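Local coordinates for protein putative amidohydrolase/peptidase (Burkholderia cenocepacia, PDB 4WJB) that probably hydrolyses carbon-nitrogen bonds other than peptide bonds as a zinc-dependent member of the peptidase M20 family, at residues Leu47-Val59 / Thr175-Gly187. Numbering follows the deposited sequence.
Sequences LTDLDRESRDLFV and TIGEELERIGYAG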
ATOM      1  N   LEU A  47      13.779 -22.529  26.071  1.00 20.07           N
ATOM      2  CA  LEU A  47      14.966 -22.494  26.929  1.00 18.23           C
ATOM      3  C   LEU A  47      14.902 -21.448  28.042  1.00 19.62           C
ATOM      4  O   LEU A  47      15.915 -21.152  28.680  1.00 19.36           O
ATOM      5  CB  LEU A  47      16.224 -22.286  26.083  1.00 19.18           C
ATOM      6  CG  LEU A  47      16.384 -23.359  25.005  1.00 18.47           C
ATOM      7  CD1 LEU A  47      17.715 -23.219  24.274  1.00 17.54           C
ATOM      8  CD2 LEU A  47      16.212 -24.765  25.599  1.00 17.49           C
ATOM      9  N   THR A  48      13.712 -20.903  28.285  1.00 19.41           N
ATOM     10  CA  THR A  48      13.468 -20.132  29.500  1.00 22.34           C
ATOM     11  C   THR A  48      13.325 -21.089  30.687  1.00 21.94           C
ATOM     12  O   THR A  48      13.278 -22.303  30.501  1.00 21.04           O
ATOM     13  CB  THR A  48      12.196 -19.272  29.385  1.00 24.18           C
ATOM     14  OG1 THR A  48      11.072 -20.124  29.110  1.00 23.38           O
ATOM     15  CG2 THR A  48      12.348 -18.235  28.262  1.00 23.36           C
ATOM     16  N   ASP A  49      13.245 -20.547  31.899  1.00 23.80           N
ATOM     17  CA  ASP A  49      13.001 -21.377  33.077  1.00 25.37           C
ATOM     18  C   ASP A  49      11.623 -22.042  33.009  1.00 23.33           C
ATOM     19  O   ASP A  49      11.427 -23.141  33.535  1.00 20.91           O
ATOM     20  CB  ASP A  49      13.131 -20.553  34.360  1.00 29.22           C
ATOM     21  CG  ASP A  49      14.575 -20.380  34.799  1.00 32.91           C
ATOM     22  OD1 ASP A  49      15.438 -21.137  34.306  1.00 32.32           O
ATOM     23  OD2 ASP A  49      14.846 -19.500  35.644  1.00 35.08           O
ATOM     24  N   LEU A  50      10.673 -21.380  32.354  1.00 21.81           N
ATOM     25  CA  LEU A  50       9.349 -21.958  32.150  1.00 22.96           C
ATOM     26  C   LEU A  50       9.410 -23.156  31.207  1.00 20.15           C
ATOM     27  O   LEU A  50       8.714 -24.153  31.411  1.00 20.68           O
ATOM     28  CB  LEU A  50       8.381 -20.900  31.609  1.00 24.36           C
ATOM     29  CG  LEU A  50       7.945 -19.857  32.640  1.00 29.43           C
ATOM     30  CD1 LEU A  50       7.191 -18.716  31.972  1.00 31.43           C
ATOM     31  CD2 LEU A  50       7.093 -20.498  33.732  1.00 30.95           C
ATOM     32  N   ASP A  51      10.237 -23.056  30.170  1.00 19.79           N
ATOM     33  CA  ASP A  51      10.447 -24.177  29.260  1.00 18.98           C
ATOM     34  C   ASP A  51      11.099 -25.338  30.014  1.00 17.85           C
ATOM     35  O   ASP A  51      10.720 -26.498  29.849  1.00 15.20           O
ATOM     36  CB  ASP A  51      11.314 -23.758  28.069  1.00 18.35           C
ATOM     37  CG  ASP A  51      11.441 -24.854  27.025  1.00 21.77           C
ATOM     38  OD1 ASP A  51      10.514 -25.689  26.933  1.00 24.01           O
ATOM     39  OD2 ASP A  51      12.454 -24.879  26.289  1.00 21.52           O
ATOM     40  N   ARG A  52      12.089 -25.000  30.835  1.00 18.51           N
ATOM     41  CA  ARG A  52      12.794 -25.970  31.668  1.00 20.27           C
ATOM     42  C   ARG A  52      11.838 -26.708  32.606  1.00 19.84           C
ATOM     43  O   ARG A  52      11.916 -27.932  32.751  1.00 18.89           O
ATOM     44  CB  ARG A  52      13.887 -25.260  32.477  1.00 22.43           C
ATOM     45  CG  ARG A  52      14.644 -26.136  33.475  1.00 27.11           C
ATOM     46  CD  ARG A  52      15.265 -25.248  34.543  1.00 31.72           C
ATOM     47  NE  ARG A  52      16.534 -25.752  35.052  1.00 35.78           N
ATOM     48  CZ  ARG A  52      17.461 -24.984  35.622  1.00 39.24           C
ATOM     49  NH1 ARG A  52      17.259 -23.673  35.741  1.00 40.32           N
ATOM     50  NH2 ARG A  52      18.593 -25.521  36.065  1.00 39.67           N
ATOM     51  N   GLU A  53      10.944 -25.959  33.245  1.00 19.28           N
ATOM     52  CA  GLU A  53       9.966 -26.551  34.148  1.00 21.36           C
ATOM     53  C   GLU A  53       9.072 -27.522  33.391  1.00 20.04           C
ATOM     54  O   GLU A  53       8.765 -28.609  33.878  1.00 17.81           O
ATOM     55  CB  GLU A  53       9.120 -25.473  34.828  1.00 23.36           C
ATOM     56  CG  GLU A  53       8.114 -26.039  35.818  1.00 27.44           C
ATOM     57  CD  GLU A  53       7.253 -24.971  36.464  1.00 33.15           C
ATOM     58  OE1 GLU A  53       7.468 -23.769  36.185  1.00 35.35           O
ATOM     59  OE2 GLU A  53       6.361 -25.340  37.256  1.00 32.45           O
ATOM     60  N   SER A  54       8.670 -27.123  32.189  1.00 20.37           N
ATOM     61  CA  SER A  54       7.844 -27.962  31.330  1.00 22.00           C
ATOM     62  C   SER A  54       8.578 -29.238  30.924  1.00 19.40           C
ATOM     63  O   SER A  54       8.008 -30.335  30.925  1.00 18.94           O
ATOM     64  CB  SER A  54       7.416 -27.182  30.084  1.00 24.02           C
ATOM     65  OG  SER A  54       6.644 -28.003  29.229  1.00 29.62           O
ATOM     66  N   ARG A  55       9.847 -29.084  30.567  1.00 18.52           N
ATOM     67  CA  ARG A  55      10.684 -30.223  30.197  1.00 19.66           C
ATOM     68  C   ARG A  55      10.855 -31.182  31.379  1.00 16.85           C
ATOM     69  O   ARG A  55      10.725 -32.398  31.233  1.00 16.32           O
ATOM     70  CB  ARG A  55      12.050 -29.738  29.701  1.00 19.76           C
ATOM     71  CG  ARG A  55      12.019 -29.041  28.339  1.00 20.88           C
ATOM     72  CD  ARG A  55      13.257 -28.170  28.128  1.00 21.33           C
ATOM     73  NE  ARG A  55      13.419 -27.806  26.722  1.00 21.42           N
ATOM     74  CZ  ARG A  55      14.242 -28.429  25.887  1.00 22.05           C
ATOM     75  NH1 ARG A  55      14.987 -29.442  26.320  1.00 21.18           N
ATOM     76  NH2 ARG A  55      14.323 -28.043  24.622  1.00 21.62           N
ATOM     77  N   ASP A  56      11.146 -30.622  32.546  1.00 15.96           N
ATOM     78  CA  ASP A  56      11.350 -31.419  33.755  1.00 17.93           C
ATOM     79  C   ASP A  56      10.113 -32.232  34.121  1.00 19.01           C
ATOM     80  O   ASP A  56      10.218 -33.375  34.581  1.00 17.16           O
ATOM     81  CB  ASP A  56      11.731 -30.527  34.940  1.00 20.27           C
ATOM     82  CG  ASP A  56      13.145 -29.989  34.840  1.00 22.65           C
ATOM     83  OD1 ASP A  56      13.910 -30.474  33.983  1.00 22.80           O
ATOM     84  OD2 ASP A  56      13.493 -29.088  35.635  1.00 25.07           O
ATOM     85  N   LEU A  57       8.943 -31.627  33.937  1.00 18.86           N
ATOM     86  CA  LEU A  57       7.681 -32.290  34.253  1.00 18.30           C
ATOM     87  C   LEU A  57       7.415 -33.445  33.291  1.00 20.16           C
ATOM     88  O   LEU A  57       6.984 -34.520  33.705  1.00 19.22           O
ATOM     89  CB  LEU A  57       6.523 -31.290  34.214  1.00 17.68           C
ATOM     90  CG  LEU A  57       5.184 -31.791  34.752  1.00 18.41           C
ATOM     91  CD1 LEU A  57       5.362 -32.265  36.181  1.00 20.63           C
ATOM     92  CD2 LEU A  57       4.136 -30.690  34.691  1.00 19.15           C
ATOM     93  N   PHE A  58       7.677 -33.223  32.008  1.00 18.86           N
ATOM     94  CA  PHE A  58       7.527 -34.285  31.019  1.00 17.71           C
ATOM     95  C   PHE A  58       8.468 -35.440  31.336  1.00 16.78           C
ATOM     96  O   PHE A  58       8.085 -36.611  31.296  1.00 17.19           O
ATOM     97  CB  PHE A  58       7.800 -33.758  29.605  1.00 16.09           C
ATOM     98  CG  PHE A  58       7.909 -34.844  28.575  1.00 15.49           C
ATOM     99  CD1 PHE A  58       6.773 -35.424  28.046  1.00 15.02           C
ATOM    100  CD2 PHE A  58       9.151 -35.301  28.154  1.00 16.30           C
ATOM    101  CE1 PHE A  58       6.868 -36.440  27.099  1.00 16.62           C
ATOM    102  CE2 PHE A  58       9.253 -36.312  27.211  1.00 16.88           C
ATOM    103  CZ  PHE A  58       8.105 -36.880  26.683  1.00 16.57           C
ATOM    104  N   VAL A  59       9.709 -35.094  31.644  1.00 14.38           N
ATOM    105  CA  VAL A  59      10.722 -36.080  31.955  1.00 15.33           C
ATOM    106  C   VAL A  59      10.294 -36.883  33.184  1.00 17.03           C
ATOM    107  O   VAL A  59      10.421 -38.107  33.204  1.00 19.83           O
ATOM    108  CB  VAL A  59      12.093 -35.413  32.178  1.00 14.41           C
ATOM    109  CG1 VAL A  59      13.013 -36.306  33.004  1.00 15.70           C
ATOM    110  CG2 VAL A  59      12.728 -35.083  30.836  1.00 14.73           C
ATOM    111  N   THR A 175      23.337 -17.707  23.376  1.00 23.90           N
ATOM    112  CA  THR A 175      23.158 -18.739  22.360  1.00 21.82           C
ATOM    113  C   THR A 175      22.338 -19.919  22.875  1.00 20.80           C
ATOM    114  O   THR A 175      22.179 -20.107  24.084  1.00 20.21           O
ATOM    115  CB  THR A 175      24.512 -19.277  21.848  1.00 21.75           C
ATOM    116  OG1 THR A 175      25.127 -20.078  22.867  1.00 21.45           O
ATOM    117  CG2 THR A 175      25.438 -18.133  21.465  1.00 22.72           C
ATOM    118  N   ILE A 176      21.814 -20.707  21.942  1.00 18.75           N
ATOM    119  CA  ILE A 176      21.057 -21.903  22.278  1.00 17.13           C
ATOM    120  C   ILE A 176      21.925 -22.855  23.095  1.00 19.78           C
ATOM    121  O   ILE A 176      21.477 -23.416  24.099  1.00 20.20           O
ATOM    122  CB  ILE A 176      20.527 -22.602  21.005  1.00 15.96           C
ATOM    123  CG1 ILE A 176      19.268 -21.885  20.503  1.00 15.71           C
ATOM    124  CG2 ILE A 176      20.233 -24.081  21.271  1.00 14.63           C
ATOM    125  CD1 ILE A 176      18.630 -22.520  19.274  1.00 16.87           C
ATOM    126  N   GLY A 177      23.180 -23.005  22.682  1.00 19.90           N
ATOM    127  CA  GLY A 177      24.125 -23.828  23.414  1.00 19.59           C
ATOM    128  C   GLY A 177      24.291 -23.377  24.853  1.00 22.16           C
ATOM    129  O   GLY A 177      24.277 -24.193  25.776  1.00 22.16           O
ATOM    130  N   GLU A 178      24.438 -22.071  25.049  1.00 22.20           N
ATOM    131  CA  GLU A 178      24.632 -21.529  26.390  1.00 23.38           C
ATOM    132  C   GLU A 178      23.392 -21.741  27.254  1.00 21.55           C
ATOM    133  O   GLU A 178      23.500 -22.105  28.429  1.00 22.21           O
ATOM    134  CB  GLU A 178      25.001 -20.043  26.316  1.00 24.93           C
ATOM    135  CG  GLU A 178      26.426 -19.820  25.822  1.00 25.59           C
ATOM    136  CD  GLU A 178      26.690 -18.409  25.325  1.00 29.67           C
ATOM    137  OE1 GLU A 178      25.760 -17.575  25.314  1.00 27.78           O
ATOM    138  OE2 GLU A 178      27.845 -18.135  24.946  1.00 33.88           O
ATOM    139  N   GLU A 179      22.218 -21.544  26.665  1.00 21.34           N
ATOM    140  CA  GLU A 179      20.971 -21.694  27.405  1.00 23.44           C
ATOM    141  C   GLU A 179      20.659 -23.158  27.724  1.00 24.55           C
ATOM    142  O   GLU A 179      20.103 -23.463  28.785  1.00 24.94           O
ATOM    143  CB  GLU A 179      19.816 -21.054  26.630  1.00 25.46           C
ATOM    144  CG  GLU A 179      19.821 -19.531  26.691  1.00 25.20           C
ATOM    145  CD  GLU A 179      19.632 -19.006  28.108  1.00 27.88           C
ATOM    146  OE1 GLU A 179      18.470 -18.906  28.557  1.00 29.17           O
ATOM    147  OE2 GLU A 179      20.638 -18.697  28.779  1.00 27.01           O
ATOM    148  N   LEU A 180      21.015 -24.059  26.810  1.00 21.37           N
ATOM    149  CA  LEU A 180      20.898 -25.491  27.068  1.00 20.00           C
ATOM    150  C   LEU A 180      21.704 -25.872  28.309  1.00 21.51           C
ATOM    151  O   LEU A 180      21.235 -26.622  29.167  1.00 21.22           O
ATOM    152  CB  LEU A 180      21.375 -26.299  25.858  1.00 18.07           C
ATOM    153  CG  LEU A 180      20.432 -26.344  24.653  1.00 17.95           C
ATOM    154  CD1 LEU A 180      21.067 -27.088  23.481  1.00 19.07           C
ATOM    155  CD2 LEU A 180      19.099 -26.974  25.033  1.00 14.48           C
ATOM    156  N   GLU A 181      22.919 -25.342  28.400  1.00 21.83           N
ATOM    157  CA  GLU A 181      23.782 -25.640  29.532  1.00 24.82           C
ATOM    158  C   GLU A 181      23.198 -25.070  30.822  1.00 25.00           C
ATOM    159  O   GLU A 181      23.252 -25.711  31.873  1.00 24.79           O
ATOM    160  CB  GLU A 181      25.190 -25.090  29.292  1.00 30.25           C
ATOM    161  CG  GLU A 181      26.209 -25.524  30.331  1.00 37.01           C
ATOM    162  CD  GLU A 181      27.596 -24.990  30.034  1.00 43.43           C
ATOM    163  OE1 GLU A 181      27.762 -24.302  29.003  1.00 44.61           O
ATOM    164  OE2 GLU A 181      28.522 -25.267  30.827  1.00 47.00           O
ATOM    165  N   ARG A 182      22.628 -23.870  30.730  1.00 24.18           N
ATOM    166  CA  ARG A 182      22.055 -23.198  31.894  1.00 25.13           C
ATOM    167  C   ARG A 182      20.916 -24.000  32.524  1.00 23.00           C
ATOM    168  O   ARG A 182      20.849 -24.130  33.748  1.00 22.19           O
ATOM    169  CB  ARG A 182      21.550 -21.800  31.513  1.00 26.78           C
ATOM    170  CG  ARG A 182      21.074 -20.967  32.692  1.00 26.80           C
ATOM    171  CD  ARG A 182      20.466 -19.629  32.249  1.00 27.41           C
ATOM    172  NE  ARG A 182      19.214 -19.815  31.517  1.00 27.11           N
ATOM    173  CZ  ARG A 182      18.029 -19.969  32.101  1.00 25.01           C
ATOM    174  NH1 ARG A 182      17.942 -19.960  33.427  1.00 24.88           N
ATOM    175  NH2 ARG A 182      16.935 -20.137  31.367  1.00 21.57           N
ATOM    176  N   ILE A 183      20.024 -24.530  31.696  1.00 17.52           N
ATOM    177  CA  ILE A 183      18.842 -25.211  32.218  1.00 22.17           C
ATOM    178  C   ILE A 183      19.031 -26.724  32.336  1.00 21.02           C
ATOM    179  O   ILE A 183      18.105 -27.434  32.715  1.00 19.54           O
ATOM    180  CB  ILE A 183      17.591 -24.931  31.361  1.00 20.57           C
ATOM    181  CG1 ILE A 183      17.729 -25.558  29.971  1.00 15.29           C
ATOM    182  CG2 ILE A 183      17.335 -23.430  31.271  1.00 19.61           C
ATOM    183  CD1 ILE A 183      16.415 -25.697  29.248  1.00 16.49           C
ATOM    184  N   GLY A 184      20.227 -27.210  32.025  1.00 21.37           N
ATOM    185  CA  GLY A 184      20.559 -28.605  32.260  1.00 22.04           C
ATOM    186  C   GLY A 184      20.118 -29.565  31.172  1.00 21.41           C
ATOM    187  O   GLY A 184      19.917 -30.757  31.436  1.00 20.51           O
ATOM    188  N   TYR A 185      19.978 -29.055  29.950  1.00 18.05           N
ATOM    189  CA  TYR A 185      19.602 -29.881  28.805  1.00 20.42           C
ATOM    190  C   TYR A 185      20.640 -29.849  27.676  1.00 18.83           C
ATOM    191  O   TYR A 185      20.313 -30.079  26.510  1.00 15.09           O
ATOM    192  CB  TYR A 185      18.223 -29.455  28.279  1.00 20.77           C
ATOM    193  CG  TYR A 185      17.112 -30.001  29.141  1.00 21.30           C
ATOM    194  CD1 TYR A 185      16.669 -29.306  30.260  1.00 19.80           C
ATOM    195  CD2 TYR A 185      16.534 -31.235  28.864  1.00 21.90           C
ATOM    196  CE1 TYR A 185      15.666 -29.815  31.066  1.00 21.45           C
ATOM    197  CE2 TYR A 185      15.527 -31.750  29.662  1.00 20.85           C
ATOM    198  CZ  TYR A 185      15.103 -31.041  30.764  1.00 21.10           C
ATOM    199  OH  TYR A 185      14.105 -31.555  31.566  1.00 20.29           O
ATOM    200  N   ALA A 186      21.892 -29.570  28.027  1.00 20.33           N
ATOM    201  CA  ALA A 186      22.990 -29.781  27.090  1.00 21.53           C
ATOM    202  C   ALA A 186      23.334 -31.267  27.113  1.00 21.86           C
ATOM    203  O   ALA A 186      24.286 -31.682  27.777  1.00 22.08           O
ATOM    204  CB  ALA A 186      24.200 -28.934  27.454  1.00 21.26           C
ATOM    205  N   GLY A 187      22.537 -32.055  26.397  1.00 20.12           N
ATOM    206  CA  GLY A 187      22.648 -33.502  26.415  1.00 21.57           C
ATOM    207  C   GLY A 187      23.889 -34.041  25.735  1.00 21.76           C
ATOM    208  O   GLY A 187      24.575 -33.324  25.003  1.00 21.65           O
TER
HETATM  209  O   HOH W   1      20.135 -22.833  35.997  1.00 27.89           O
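I176 begins the contact by laying CG2 against CD1 of L47, a leucine that sits just ahead of helix 49-59 and pushes its forked end between the side chains of helix 176-183. One turn on, E179 serves twice: its CB packs on L47, while the chain folds back at chi2 (-63°) and carries the carboxylate to R182 and, outside the segments, to R145. L180 adds a purely apolar touch, its CD2 lying 3.7 Å from CD2 of L47. R182 needs the length and the several N-H groups of an arginine. Its NH2 donates to the carbonyl O of L47 (3.0 Å), and its NH1 forms a salt bridge with OD1 of D49 (2.9 Å), approaching from above the carboxylate plane, while NE holds E179. D49 and E179 between them fix the guanidinium's rotation, and their charges would probably offset the nearness of R52.

The two helices, their axes 56° apart, lie in the metal-binding domain of the M20 fold, where helix 49-64 packs on strands 77-81 and 133-138; the zinc ion is about 14 Å from the side chain of R55.

I183 is the branched, apolar residue facing helix 49-59: CD1 meets CD2 of L47 at 3.8 Å, CB packs on the methylenes of R52, and its CA lies over the centre of the R52 guanidinium. G184 takes the positive phi (84°) of a Schellman motif, which suits glycine and turns the chain toward Y185. That tyrosine lays one ring face under CD of R55, a CH-pi contact 4.1 Å from the centroid, with the guanidinium over the same face but turned steeply to it, a cation-pi contact; the guanidinium also bonds G75 and T139. At the far end of the ring, OH donates to OD1 of D56 (2.7 Å) on its anti side.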